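Local coordinates for protein PfkB family carbohydrate kinase (Listeria grayi DSM 20601, PDB 4GM6) that probably acts as a PfkB-family carbohydrate kinase, transferring a phosphoryl group from a nucleotide to a sugar-type substrate that is not firmly established, at residues Leu37-Gly42 with Thr49-His54; Ile43-Thr48 with Tyr113-Thr118; Leu33-Ser38 with Leu109-Leu114; Ile285-Gly290 with Ser325-Ile330. All coordinates share one frame; numbering follows the deposited sequence. Where two conformers were deposited one is given.

Contact 1. Residues Leu37-Gly42 with Thr49-His54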
loop_
_atom_site.group_PDB
_atom_site.type_symbol
_atom_site.label_atom_id
_atom_site.label_comp_id
_atom_site.label_asym_id
_atom_site.label_seq_id
_atom_site.Cartn_x
_atom_site.Cartn_y
_atom_site.Cartn_z
ATOM N N LEU C 37 -12.214 0.752 -12.706
ATOM C CA LEU C 37 -11.909 0.837 -11.260
ATOM C C LEU C 37 -12.016 -0.545 -10.640
ATOM O O LEU C 37 -13.108 -1.098 -10.559
ATOM C CB LEU C 37 -12.870 1.811 -10.581
ATOM C CG LEU C 37 -12.771 3.212 -11.220
ATOM C CD1 LEU C 37 -14.141 3.810 -11.476
ATOM C CD2 LEU C 37 -11.965 4.149 -10.358
ATOM N N SER C 38 -10.876 -1.071 -10.185
ATOM C CA SER C 38 -10.699 -2.491 -9.881
ATOM C C SER C 38 -10.426 -2.731 -8.398
ATOM O O SER C 38 -9.660 -1.980 -7.799
ATOM C CB SER C 38 -9.457 -2.996 -10.636
ATOM O OG SER C 38 -9.801 -3.400 -11.933
ATOM N N THR C 39 -11.012 -3.785 -7.823
ATOM C CA THR C 39 -10.634 -4.212 -6.461
ATOM C C THR C 39 -9.375 -5.064 -6.553
ATOM O O THR C 39 -9.013 -5.551 -7.616
ATOM C CB THR C 39 -11.728 -5.059 -5.778
ATOM O OG1 THR C 39 -11.816 -6.352 -6.408
ATOM C CG2 THR C 39 -13.068 -4.374 -5.870
ATOM N N GLN C 40 -8.708 -5.242 -5.434
ATOM C CA GLN C 40 -7.511 -6.067 -5.377
ATOM C C GLN C 40 -7.937 -7.549 -5.281
ATOM O O GLN C 40 -9.095 -7.861 -4.965
ATOM C CB GLN C 40 -6.639 -5.608 -4.171
ATOM C CG GLN C 40 -6.162 -4.134 -4.326
ATOM C CD GLN C 40 -7.278 -3.100 -4.041
ATOM O OE1 GLN C 40 -8.003 -3.243 -3.049
ATOM N NE2 GLN C 40 -7.426 -2.060 -4.907
ATOM N N GLN C 41 -7.008 -8.456 -5.548
ATOM C CA GLN C 41 -7.298 -9.882 -5.460
ATOM C C GLN C 41 -7.898 -10.272 -4.102
ATOM O O GLN C 41 -7.412 -9.843 -3.044
ATOM C CB GLN C 41 -6.032 -10.705 -5.708
ATOM C CG GLN C 41 -6.315 -12.204 -5.712
ATOM C CD GLN C 41 -5.124 -13.041 -6.154
ATOM O OE1 GLN C 41 -3.966 -12.738 -5.852
ATOM N NE2 GLN C 41 -5.412 -14.115 -6.853
ATOM N N GLY C 42 -8.961 -11.071 -4.138
ATOM C CA GLY C 42 -9.597 -11.582 -2.918
ATOM C C GLY C 42 -10.434 -10.566 -2.157
ATOM O O GLY C 42 -10.978 -10.865 -1.085
ATOM N N THR C 49 -11.514 -0.624 0.100
ATOM C CA THR C 49 -11.326 0.755 0.598
ATOM C C THR C 49 -10.625 1.637 -0.435
ATOM O O THR C 49 -10.539 2.851 -0.277
ATOM C CB THR C 49 -10.497 0.788 1.893
ATOM O OG1 THR C 49 -9.190 0.293 1.600
ATOM C CG2 THR C 49 -11.149 -0.080 2.984
ATOM N N ALA C 50 -10.125 1.019 -1.496
ATOM C CA ALA C 50 -9.488 1.752 -2.598
ATOM C C ALA C 50 -9.717 1.002 -3.894
ATOM O O ALA C 50 -9.834 -0.210 -3.882
ATOM C CB ALA C 50 -8.001 1.904 -2.357
ATOM N N LEU C 51 -9.792 1.720 -5.008
ATOM C CA LEU C 51 -9.895 1.070 -6.306
ATOM C C LEU C 51 -8.694 1.460 -7.156
ATOM O O LEU C 51 -8.349 2.645 -7.236
ATOM C CB LEU C 51 -11.179 1.527 -7.019
ATOM C CG LEU C 51 -12.489 1.162 -6.314
ATOM C CD1 LEU C 51 -13.623 2.088 -6.733
ATOM C CD2 LEU C 51 -12.835 -0.291 -6.624
ATOM N N ASP C 52 -8.086 0.471 -7.804
ATOM C CA ASP C 52 -7.036 0.723 -8.803
ATOM C C ASP C 52 -7.615 1.216 -10.129
ATOM O O ASP C 52 -8.644 0.732 -10.579
ATOM C CB ASP C 52 -6.215 -0.553 -9.020
ATOM C CG ASP C 52 -5.496 -0.977 -7.759
ATOM O OD1 ASP C 52 -4.811 -0.112 -7.204
ATOM O OD2 ASP C 52 -5.657 -2.128 -7.292
ATOM N N ILE C 53 -6.942 2.178 -10.752
ATOM C CA ILE C 53 -7.420 2.790 -11.984
ATOM C C ILE C 53 -6.688 2.256 -13.210
ATOM O O ILE C 53 -5.472 2.107 -13.185
ATOM C CB ILE C 53 -7.093 4.294 -11.973
ATOM C CG1 ILE C 53 -7.875 5.036 -10.905
ATOM C CG2 ILE C 53 -7.370 4.897 -13.343
ATOM C CD1 ILE C 53 -7.625 6.540 -11.001
ATOM N N HIS C 54 -7.426 1.985 -14.288
ATOM C CA HIS C 54 -6.831 1.672 -15.593
ATOM C C HIS C 54 -7.714 2.293 -16.669
ATOM O O HIS C 54 -8.933 2.249 -16.557
ATOM C CB HIS C 54 -6.753 0.164 -15.808
ATOM C CG HIS C 54 -5.799 -0.512 -14.875
ATOM N ND1 HIS C 54 -6.205 -1.172 -13.734
ATOM C CD2 HIS C 54 -4.450 -0.582 -14.892
ATOM C CE1 HIS C 54 -5.146 -1.640 -13.101
ATOM N NE2 HIS C 54 -4.069 -1.292 -13.783
HETATM O O HOH W 1 -8.445 -0.758 -12.794
HETATM O O HOH W 2 -6.865 -3.981 -8.638
HETATM O O HOH W 3 -9.315 -2.035 -0.656
#

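Contact 2. Residues Ile43-Thr48 with Tyr113-Thr118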
loop_
_atom_site.group_PDB
_atom_site.type_symbol
_atom_site.label_atom_id
_atom_site.label_comp_id
_atom_site.label_asym_id
_atom_site.label_seq_id
_atom_site.Cartn_x
_atom_site.Cartn_y
_atom_site.Cartn_z
ATOM N N ILE C 43 -10.537 -9.353 -2.682
ATOM C CA ILE C 43 -11.335 -8.333 -2.006
ATOM C C ILE C 43 -12.608 -8.031 -2.787
ATOM O O ILE C 43 -12.541 -7.566 -3.913
ATOM C CB ILE C 43 -10.585 -6.999 -1.861
ATOM C CG1 ILE C 43 -9.169 -7.216 -1.308
ATOM C CG2 ILE C 43 -11.405 -6.023 -1.007
ATOM C CD1 ILE C 43 -9.099 -7.282 0.191
ATOM N N PRO C 44 -13.777 -8.260 -2.174
ATOM C CA PRO C 44 -15.027 -7.930 -2.858
ATOM C C PRO C 44 -15.349 -6.448 -2.754
ATOM O O PRO C 44 -14.797 -5.745 -1.892
ATOM C CB PRO C 44 -16.071 -8.726 -2.059
ATOM C CG PRO C 44 -15.513 -8.737 -0.672
ATOM C CD PRO C 44 -14.015 -8.885 -0.861
ATOM N N PHE C 45 -16.246 -5.974 -3.618
ATOM C CA PHE C 45 -16.726 -4.602 -3.535
ATOM C C PHE C 45 -17.065 -4.189 -2.111
ATOM O O PHE C 45 -16.734 -3.089 -1.680
ATOM C CB PHE C 45 -17.967 -4.411 -4.408
ATOM C CG PHE C 45 -17.678 -4.364 -5.889
ATOM C CD1 PHE C 45 -16.619 -3.625 -6.380
ATOM C CD2 PHE C 45 -18.500 -5.028 -6.789
ATOM C CE1 PHE C 45 -16.364 -3.563 -7.743
ATOM C CE2 PHE C 45 -18.264 -4.963 -8.151
ATOM C CZ PHE C 45 -17.188 -4.230 -8.630
ATOM N N SER C 46 -17.740 -5.063 -1.377
ATOM C CA SER C 46 -18.293 -4.661 -0.090
ATOM C C SER C 46 -17.211 -4.423 0.955
ATOM O O SER C 46 -17.500 -3.888 2.019
ATOM C CB SER C 46 -19.266 -5.732 0.416
ATOM O OG SER C 46 -18.681 -7.033 0.248
ATOM N N GLN C 47 -15.991 -4.862 0.687
ATOM C CA GLN C 47 -14.880 -4.697 1.621
ATOM C C GLN C 47 -13.733 -3.835 1.107
ATOM O O GLN C 47 -12.719 -3.702 1.739
ATOM C CB GLN C 47 -14.348 -6.053 2.076
ATOM C CG GLN C 47 -15.333 -6.843 2.891
ATOM C CD GLN C 47 -14.867 -8.240 3.219
ATOM O OE1 GLN C 47 -15.663 -9.134 3.418
ATOM N NE2 GLN C 47 -13.571 -8.427 3.280
ATOM N N THR C 48 -13.901 -3.276 -0.068
ATOM C CA THR C 48 -12.805 -2.529 -0.671
ATOM C C THR C 48 -12.738 -1.103 -0.115
ATOM O O THR C 48 -13.759 -0.463 0.146
ATOM C CB THR C 48 -12.869 -2.547 -2.207
ATOM O OG1 THR C 48 -11.614 -2.103 -2.745
ATOM C CG2 THR C 48 -13.984 -1.652 -2.707
ATOM N N TYR C 113 -16.724 -0.770 -12.848
ATOM C CA TYR C 113 -16.106 -1.272 -11.648
ATOM C C TYR C 113 -15.868 -2.746 -11.882
ATOM O O TYR C 113 -16.737 -3.435 -12.407
ATOM C CB TYR C 113 -17.057 -1.075 -10.468
ATOM C CG TYR C 113 -17.323 0.369 -10.153
ATOM C CD1 TYR C 113 -16.581 1.031 -9.179
ATOM C CD2 TYR C 113 -18.310 1.086 -10.834
ATOM C CE1 TYR C 113 -16.816 2.361 -8.885
ATOM C CE2 TYR C 113 -18.544 2.423 -10.547
ATOM C CZ TYR C 113 -17.787 3.048 -9.568
ATOM O OH TYR C 113 -18.005 4.369 -9.248
ATOM N N LEU C 114 -14.683 -3.226 -11.531
ATOM C CA LEU C 114 -14.379 -4.631 -11.711
ATOM C C LEU C 114 -13.959 -5.267 -10.387
ATOM O O LEU C 114 -12.978 -4.850 -9.770
ATOM C CB LEU C 114 -13.278 -4.804 -12.761
ATOM C CG LEU C 114 -13.166 -6.239 -13.292
ATOM C CD1 LEU C 114 -12.500 -6.289 -14.659
ATOM C CD2 LEU C 114 -12.393 -7.090 -12.302
ATOM N N GLU C 115 -14.715 -6.264 -9.948
ATOM C CA GLU C 115 -14.392 -7.000 -8.738
ATOM C C GLU C 115 -13.600 -8.202 -9.164
ATOM O O GLU C 115 -14.019 -8.997 -10.026
ATOM C CB GLU C 115 -15.666 -7.458 -8.039
ATOM C CG GLU C 115 -15.478 -7.991 -6.638
ATOM C CD GLU C 115 -16.795 -8.489 -6.080
ATOM O OE1 GLU C 115 -17.313 -9.487 -6.633
ATOM O OE2 GLU C 115 -17.328 -7.874 -5.131
ATOM N N SER C 116 -12.441 -8.322 -8.561
ATOM C CA SER C 116 -11.490 -9.365 -8.890
ATOM C C SER C 116 -12.110 -10.753 -8.709
ATOM O O SER C 116 -12.957 -10.949 -7.831
ATOM C CB SER C 116 -10.265 -9.210 -7.982
ATOM O OG SER C 116 -9.343 -10.268 -8.164
ATOM N N GLY C 117 -11.679 -11.704 -9.527
ATOM C CA GLY C 117 -12.064 -13.104 -9.387
ATOM C C GLY C 117 -10.811 -13.967 -9.345
ATOM O O GLY C 117 -9.795 -13.646 -9.966
ATOM N N THR C 118 -10.888 -15.055 -8.592
ATOM C CA THR C 118 -9.793 -15.981 -8.423
ATOM C C THR C 118 -10.419 -17.361 -8.207
ATOM O O THR C 118 -11.465 -17.478 -7.568
ATOM C CB THR C 118 -8.957 -15.633 -7.173
ATOM O OG1 THR C 118 -8.361 -14.331 -7.312
ATOM C CG2 THR C 118 -7.865 -16.679 -6.953
HETATM O O HOH W 4 -13.091 -10.394 -5.246
HETATM O O HOH W 5 -19.199 -7.359 -2.728
#

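Contact 3. Residues Leu33-Ser38 with Leu109-Leu114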
loop_
_atom_site.group_PDB
_atom_site.type_symbol
_atom_site.label_atom_id
_atom_site.label_comp_id
_atom_site.label_asym_id
_atom_site.label_seq_id
_atom_site.Cartn_x
_atom_site.Cartn_y
_atom_site.Cartn_z
ATOM N N LEU C 33 -13.349 5.456 -24.668
ATOM C CA LEU C 33 -12.434 5.131 -23.589
ATOM C C LEU C 33 -13.170 5.129 -22.254
ATOM O O LEU C 33 -13.976 6.015 -21.980
ATOM C CB LEU C 33 -11.278 6.129 -23.514
ATOM C CG LEU C 33 -10.154 5.891 -24.524
ATOM C CD1 LEU C 33 -10.550 6.550 -25.834
ATOM C CD2 LEU C 33 -8.825 6.440 -24.028
ATOM N N LEU C 34 -12.878 4.134 -21.424
ATOM C CA LEU C 34 -13.520 4.007 -20.121
ATOM C C LEU C 34 -12.455 4.064 -19.042
ATOM O O LEU C 34 -11.314 3.644 -19.253
ATOM C CB LEU C 34 -14.249 2.659 -20.012
ATOM C CG LEU C 34 -15.348 2.438 -21.039
ATOM C CD1 LEU C 34 -15.947 1.037 -20.906
ATOM C CD2 LEU C 34 -16.401 3.509 -20.812
ATOM N N MET C 35 -12.809 4.558 -17.872
ATOM C CA MET C 35 -11.907 4.352 -16.757
ATOM C C MET C 35 -12.366 3.101 -16.010
ATOM O O MET C 35 -13.526 3.012 -15.576
ATOM C CB MET C 35 -11.859 5.546 -15.825
ATOM C CG MET C 35 -10.999 5.258 -14.592
ATOM S SD MET C 35 -10.713 6.696 -13.543
ATOM C CE MET C 35 -12.383 7.215 -13.178
ATOM N N ARG C 36 -11.483 2.123 -15.889
ATOM C CA ARG C 36 -11.823 0.950 -15.107
ATOM C C ARG C 36 -11.365 1.139 -13.660
ATOM O O ARG C 36 -10.271 1.644 -13.424
ATOM C CB ARG C 36 -11.215 -0.331 -15.682
ATOM C CG ARG C 36 -11.320 -1.429 -14.640
ATOM C CD ARG C 36 -10.991 -2.835 -15.104
ATOM N NE ARG C 36 -9.882 -2.973 -16.041
ATOM C CZ ARG C 36 -8.818 -3.762 -15.863
ATOM N NH1 ARG C 36 -7.899 -3.849 -16.808
ATOM N NH2 ARG C 36 -8.652 -4.450 -14.755
ATOM N N LEU C 37 -12.214 0.752 -12.706
ATOM C CA LEU C 37 -11.909 0.837 -11.260
ATOM C C LEU C 37 -12.016 -0.545 -10.640
ATOM O O LEU C 37 -13.108 -1.098 -10.559
ATOM C CB LEU C 37 -12.870 1.811 -10.581
ATOM C CG LEU C 37 -12.771 3.212 -11.220
ATOM C CD1 LEU C 37 -14.141 3.810 -11.476
ATOM C CD2 LEU C 37 -11.965 4.149 -10.358
ATOM N N SER C 38 -10.876 -1.071 -10.185
ATOM C CA SER C 38 -10.699 -2.491 -9.881
ATOM C C SER C 38 -10.426 -2.731 -8.398
ATOM O O SER C 38 -9.660 -1.980 -7.799
ATOM C CB SER C 38 -9.457 -2.996 -10.636
ATOM O OG SER C 38 -9.801 -3.400 -11.933
ATOM N N LEU C 109 -16.725 11.056 -18.201
ATOM C CA LEU C 109 -16.095 9.887 -18.787
ATOM C C LEU C 109 -16.796 8.644 -18.247
ATOM O O LEU C 109 -17.041 8.550 -17.054
ATOM C CB LEU C 109 -14.611 9.840 -18.421
ATOM C CG LEU C 109 -13.808 8.767 -19.165
ATOM C CD1 LEU C 109 -13.486 9.250 -20.570
ATOM C CD2 LEU C 109 -12.532 8.410 -18.408
ATOM N N GLY C 110 -17.119 7.702 -19.128
ATOM C CA GLY C 110 -17.719 6.440 -18.720
ATOM C C GLY C 110 -16.764 5.629 -17.860
ATOM O O GLY C 110 -15.544 5.696 -18.031
ATOM N N THR C 111 -17.309 4.859 -16.928
ATOM C CA THR C 111 -16.477 4.062 -16.052
ATOM C C THR C 111 -17.087 2.690 -15.926
ATOM O O THR C 111 -18.203 2.464 -16.378
ATOM C CB THR C 111 -16.359 4.681 -14.627
ATOM O OG1 THR C 111 -17.652 4.722 -13.997
ATOM C CG2 THR C 111 -15.803 6.101 -14.694
ATOM N N TYR C 112 -16.335 1.763 -15.335
ATOM C CA TYR C 112 -16.916 0.533 -14.856
ATOM C C TYR C 112 -16.083 0.007 -13.708
ATOM O O TYR C 112 -14.912 0.336 -13.582
ATOM C CB TYR C 112 -17.119 -0.515 -15.970
ATOM C CG TYR C 112 -15.878 -1.184 -16.524
ATOM C CD1 TYR C 112 -15.489 -2.441 -16.081
ATOM C CD2 TYR C 112 -15.122 -0.575 -17.514
ATOM C CE1 TYR C 112 -14.372 -3.068 -16.604
ATOM C CE2 TYR C 112 -14.003 -1.189 -18.043
ATOM C CZ TYR C 112 -13.639 -2.435 -17.592
ATOM O OH TYR C 112 -12.525 -3.044 -18.126
ATOM N N TYR C 113 -16.724 -0.770 -12.848
ATOM C CA TYR C 113 -16.106 -1.272 -11.648
ATOM C C TYR C 113 -15.868 -2.746 -11.882
ATOM O O TYR C 113 -16.737 -3.435 -12.407
ATOM C CB TYR C 113 -17.057 -1.075 -10.468
ATOM C CG TYR C 113 -17.323 0.369 -10.153
ATOM C CD1 TYR C 113 -16.581 1.031 -9.179
ATOM C CD2 TYR C 113 -18.310 1.086 -10.834
ATOM C CE1 TYR C 113 -16.816 2.361 -8.885
ATOM C CE2 TYR C 113 -18.544 2.423 -10.547
ATOM C CZ TYR C 113 -17.787 3.048 -9.568
ATOM O OH TYR C 113 -18.005 4.369 -9.248
ATOM N N LEU C 114 -14.683 -3.226 -11.531
ATOM C CA LEU C 114 -14.379 -4.631 -11.711
ATOM C C LEU C 114 -13.959 -5.267 -10.387
ATOM O O LEU C 114 -12.978 -4.850 -9.770
ATOM C CB LEU C 114 -13.278 -4.804 -12.761
ATOM C CG LEU C 114 -13.166 -6.239 -13.292
ATOM C CD1 LEU C 114 -12.500 -6.289 -14.659
ATOM C CD2 LEU C 114 -12.393 -7.090 -12.302
#

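Contact 4. Residues Ile285-Gly290 with Ser325-Ile330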
loop_
_atom_site.group_PDB
_atom_site.type_symbol
_atom_site.label_atom_id
_atom_site.label_comp_id
_atom_site.label_asym_id
_atom_site.label_seq_id
_atom_site.Cartn_x
_atom_site.Cartn_y
_atom_site.Cartn_z
ATOM N N ILE C 285 -4.329 -16.535 -13.477
ATOM C CA ILE C 285 -4.606 -15.423 -14.377
ATOM C C ILE C 285 -4.465 -14.109 -13.621
ATOM O O ILE C 285 -5.141 -13.904 -12.621
ATOM C CB ILE C 285 -6.005 -15.547 -15.002
ATOM C CG1 ILE C 285 -6.020 -16.784 -15.904
ATOM C CG2 ILE C 285 -6.343 -14.285 -15.787
ATOM C CD1 ILE C 285 -7.367 -17.128 -16.508
ATOM N N VAL C 286 -3.588 -13.225 -14.093
ATOM C CA VAL C 286 -3.423 -11.918 -13.449
ATOM C C VAL C 286 -4.576 -10.978 -13.812
ATOM O O VAL C 286 -5.254 -10.446 -12.933
ATOM C CB VAL C 286 -2.065 -11.263 -13.783
ATOM C CG1 VAL C 286 -2.007 -9.830 -13.252
ATOM C CG2 VAL C 286 -0.922 -12.064 -13.159
ATOM N N ASP C 287 -4.815 -10.793 -15.109
ATOM C CA ASP C 287 -5.863 -9.895 -15.558
ATOM C C ASP C 287 -6.201 -10.233 -17.009
ATOM O O ASP C 287 -5.474 -9.844 -17.920
ATOM C CB ASP C 287 -5.376 -8.446 -15.488
ATOM C CG ASP C 287 -6.513 -7.435 -15.677
ATOM O OD1 ASP C 287 -7.593 -7.859 -16.124
ATOM O OD2 ASP C 287 -6.325 -6.233 -15.362
ATOM N N ARG C 288 -7.292 -10.957 -17.219
ATOM C CA ARG C 288 -7.711 -11.336 -18.581
ATOM C C ARG C 288 -8.249 -10.164 -19.399
ATOM O O ARG C 288 -8.443 -10.303 -20.615
ATOM C CB ARG C 288 -8.792 -12.418 -18.545
ATOM C CG ARG C 288 -10.146 -11.893 -18.065
ATOM C CD ARG C 288 -11.234 -12.951 -18.171
ATOM N NE ARG C 288 -11.769 -13.052 -19.536
ATOM C CZ ARG C 288 -12.713 -13.911 -19.909
ATOM N NH1 ARG C 288 -13.232 -14.759 -19.027
ATOM N NH2 ARG C 288 -13.138 -13.925 -21.168
ATOM N N VAL C 289 -8.503 -9.026 -18.758
ATOM C CA VAL C 289 -9.152 -7.920 -19.476
ATOM C C VAL C 289 -8.225 -7.410 -20.569
ATOM O O VAL C 289 -7.044 -7.192 -20.338
ATOM C CB VAL C 289 -9.588 -6.752 -18.546
ATOM C CG1 VAL C 289 -10.155 -5.602 -19.375
ATOM C CG2 VAL C 289 -10.646 -7.218 -17.553
ATOM N N GLY C 290 -8.753 -7.249 -21.779
ATOM C CA GLY C 290 -7.943 -6.752 -22.876
ATOM C C GLY C 290 -7.156 -7.838 -23.597
ATOM O O GLY C 290 -6.389 -7.547 -24.514
ATOM N N SER C 325 -0.950 -11.885 -18.068
ATOM C CA SER C 325 -0.054 -11.742 -16.915
ATOM C C SER C 325 0.142 -10.293 -16.465
ATOM O O SER C 325 0.929 -10.027 -15.543
ATOM C CB SER C 325 1.323 -12.316 -17.240
ATOM O OG SER C 325 1.283 -13.719 -17.409
ATOM N N ILE C 326 -0.538 -9.367 -17.134
ATOM C CA ILE C 326 -0.367 -7.930 -16.884
ATOM C C ILE C 326 -1.661 -7.241 -16.435
ATOM O O ILE C 326 -2.705 -7.344 -17.092
ATOM C CB ILE C 326 0.177 -7.222 -18.135
ATOM C CG1 ILE C 326 1.474 -7.897 -18.569
ATOM C CG2 ILE C 326 0.423 -5.734 -17.863
ATOM C CD1 ILE C 326 2.611 -7.665 -17.575
ATOM N N HIS C 327 -1.591 -6.557 -15.298
ATOM C CA HIS C 327 -2.687 -5.724 -14.842
ATOM C C HIS C 327 -2.946 -4.597 -15.816
ATOM O O HIS C 327 -2.005 -3.982 -16.331
ATOM C CB HIS C 327 -2.356 -5.106 -13.475
ATOM C CG HIS C 327 -2.424 -6.079 -12.343
ATOM N ND1 HIS C 327 -3.588 -6.735 -11.994
ATOM C CD2 HIS C 327 -1.474 -6.506 -11.468
ATOM C CE1 HIS C 327 -3.355 -7.525 -10.957
ATOM N NE2 HIS C 327 -2.080 -7.406 -10.621
ATOM N N GLY C 328 -4.227 -4.298 -16.027
ATOM C CA GLY C 328 -4.628 -3.198 -16.886
ATOM C C GLY C 328 -5.150 -3.702 -18.211
ATOM O O GLY C 328 -5.277 -4.916 -18.428
ATOM N N ASP C 329 -5.421 -2.771 -19.114
ATOM C CA ASP C 329 -6.128 -3.100 -20.355
ATOM C C ASP C 329 -5.233 -3.309 -21.556
ATOM O O ASP C 329 -5.649 -3.908 -22.535
ATOM C CB ASP C 329 -7.115 -1.989 -20.711
ATOM C CG ASP C 329 -8.468 -2.212 -20.100
ATOM O OD1 ASP C 329 -8.533 -2.530 -18.890
ATOM O OD2 ASP C 329 -9.468 -2.088 -20.848
ATOM N N ILE C 330 -4.014 -2.806 -21.503
ATOM C CA ILE C 330 -3.172 -2.830 -22.685
ATOM C C ILE C 330 -1.996 -3.793 -22.532
ATOM O O ILE C 330 -1.600 -4.136 -21.417
ATOM C CB ILE C 330 -2.679 -1.411 -23.035
ATOM C CG1 ILE C 330 -1.833 -0.851 -21.889
ATOM C CG2 ILE C 330 -3.870 -0.489 -23.302
ATOM C CD1 ILE C 330 -0.354 -1.135 -22.043
HETATM O O HOH W 6 -1.749 -14.732 -16.081
HETATM O O HOH W 7 -6.025 -5.986 -12.640
HETATM O O HOH W 8 -4.679 -5.561 -24.445
#

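Contact 1. Residues Leu37-Gly42 with Thr49-His54
Ser38 and Asp52 form an antiparallel hydrogen-bonded pair near the turn end of the beta hairpin made by strands 34-38 and 50-56, part of the small sheet that, in ribokinase-like kinases, serves as the lid. The backbone evidence is reciprocal: Ser38 N gives to Asp52 O, and Asp52 N to Ser38 O, each at 2.9 Å. One step further from the turn, Leu37 and Ile53 form a non-hydrogen-bonded pair, and Leu37 CA brings a CA-H...O contact of 3.3 Å to Asp52 O. A water completes the grip on that carbonyl and links it to Ser38 OG and His54 ND1.

The apolar contacts lie on the face that carries Leu37 and Ile53. Leu37 CB rests on Leu51 CD1 at 3.9 Å, while Leu37 CD2 reaches Ile53 CG1 at 4.2 Å. Ala50 to Asp52 also pair with an antiparallel strand of the second subunit, so the sheet continues across the interface.

Past the last pair, the side chain of Gln40 takes over the pairing. Its bend at chi2 (76°) turns the amide back to strand 50-56, with plane 87° from the Asp52 carboxylate. Gln40 NE2 donates in its own plane to Ala50 O at 3.2 Å and to Asp52 OD2 at 3.0 Å, striking this oxygen from above the carboxylate, 63° out of plane.

Contact 2. Residues Ile43-Thr48 with Tyr113-Thr118
Glu115 OE2 accepts the backbone N-H of Phe45 at 2.7 Å, joining the connecting loop of the 34-38/50-56 hairpin to strand 111-115. The glutamate stands out straight from its strand: CG lies opposite the backbone N (chi1 -168°) and the chain stays extended beyond it, which carries the carboxylate to the start of the short 3-10 segment 45-47. OE2 uses its anti lone pair, directed away from OE1. A water held by OE2 at 3.1 Å accepts from Ser46 N, so two successive N-H groups of this turn are served, one directly and one through water. Within the turn, Gln47 N closes on Pro44 O at 3.0 Å.

The Phe45 ring folds back beside the same glutamate. With CG next to its backbone N (chi1 -74°), it places one face under Glu115 CB, which stands 3.7 Å from the centroid and 17° off the normal, a CH-pi contact. Tyr113 CB touches Phe45 CZ at 3.7 Å, and the two side chains cross at about a right angle. Leu114 N and Tyr113 C meet the ring edge in plane. Pro83 of the second subunit also packs on Phe45.

Glu115 OE1 forms a salt bridge with Lys121. With a lysine at one oxygen and one N-H and a water at the other, the carboxylate would be expected to remain ionised, and one side chain serves as both polar and apolar seat for the loop.

Contact 3. Residues Leu33-Ser38 with Leu109-Leu114
Leu33 O meets Leu109 CD1 at 3.6 Å where strands 34-38 and 111-115 come together as the parallel pair at the middle of the small four-stranded sheet. Leu34 sets its CD1 3.8 Å from Tyr112 CD2, the two side chains crossing at about a right angle. Met35 makes the first two rungs: its N gives to Gly110 O at 3.0 Å and its O takes Tyr112 N at 3.1 Å. Its side chain lies alongside that of Thr111, pointing the same way, on a face that also meets Tyr113 of the second subunit.

On the other face, Arg36 lays its aliphatic stem over the Tyr112 ring, CB 4.1 Å from the centroid. Tyr112 has CG between its backbone N and carbonyl carbon (chi1 72°), which swings the ring toward the arginine, and guanidinium and ring planes differ by 26°. Salt bridges to Asp329 and Asp287 hold the arginine's charged end. Leu37 N then gives to Tyr112 O at 2.9 Å and Leu37 O takes Leu114 N at 2.8 Å, while its CD1 sits above the rim of the Tyr113 ring. At Ser38, OG approaches Leu114 CB and accepts a bond of 3.2 Å from Arg36 NH2.

Contact 4. Residues Ile285-Gly290 with Ser325-Ile330
Asp287 OD2 is gripped by several groups: the backbone N of Gly328 at 2.9 Å, a water at 2.7 Å and, from strand 34-38, Arg36 NH2 in a salt bridge. The Gly328 N-H arrives on the anti side, 34° out of the carboxylate plane. The water also bonds His327 ND1, tying the two segments a second time. At chi1 -169° the carboxylate extends away from its own N-H and toward 325-330, yet OD1 still reaches back to accept Val289 N at 3.0 Å. This is an Asx turn, and it shapes the chain just before Gly290, the N-cap residue of helix 291-304. The sequence from Asp287 onward matches the DTxGAGD-like signature of PfkB kinases, whose last aspartate is the catalytic base in characterised relatives.

Valines on either side of Asp287 in sequence pack on 325-330. Val286 CG1 sits squarely over the His327 ring, 3.5 Å from its centroid and 10° off the normal, a clear CH-pi geometry. Val289 CG1 packs against the Asp329 carboxylate, 3.5 Å from OD1. The backbones of Gly290 and Asp329 are joined by a water donating to both carbonyl oxygens.

Val289 O and Gly328 O lie 3.5 Å apart, two acceptors that cannot bond each other; Lys323 NZ donates to both and would ease their repulsion. Likewise Arg36 bonds Asp287 and Asp329, whose OD2 and OD1 are 5.6 Å apart. Two acidic side chains and crowded carbonyls thus appear to be held together by basic residues from outside the two loops.

In the fold
Contacts 1 and 3 share Leu37 and Ser38 and give strand 34-38 its two neighbours in the small sheet, the probable lid; their centres are about 11 Å apart. Contact 2, its centre about 7 Å from that of contact 1, fastens the hairpin's connecting loop onto the strand that contact 3 pairs, and Thr39 N to Leu114 O, 3.0 Å, carries the pairing one residue further. Contact 4 belongs to the main domain, about 14 Å from contact 3 between centres. Arg36 joins the two, NH2 standing 3.0 Å from Asp287 OD2, while His54 CD2 packs 3.3 Å from Gly328 CA. The small sheet is thus joined to the signature loop that, in relatives, leads into the catalytic site.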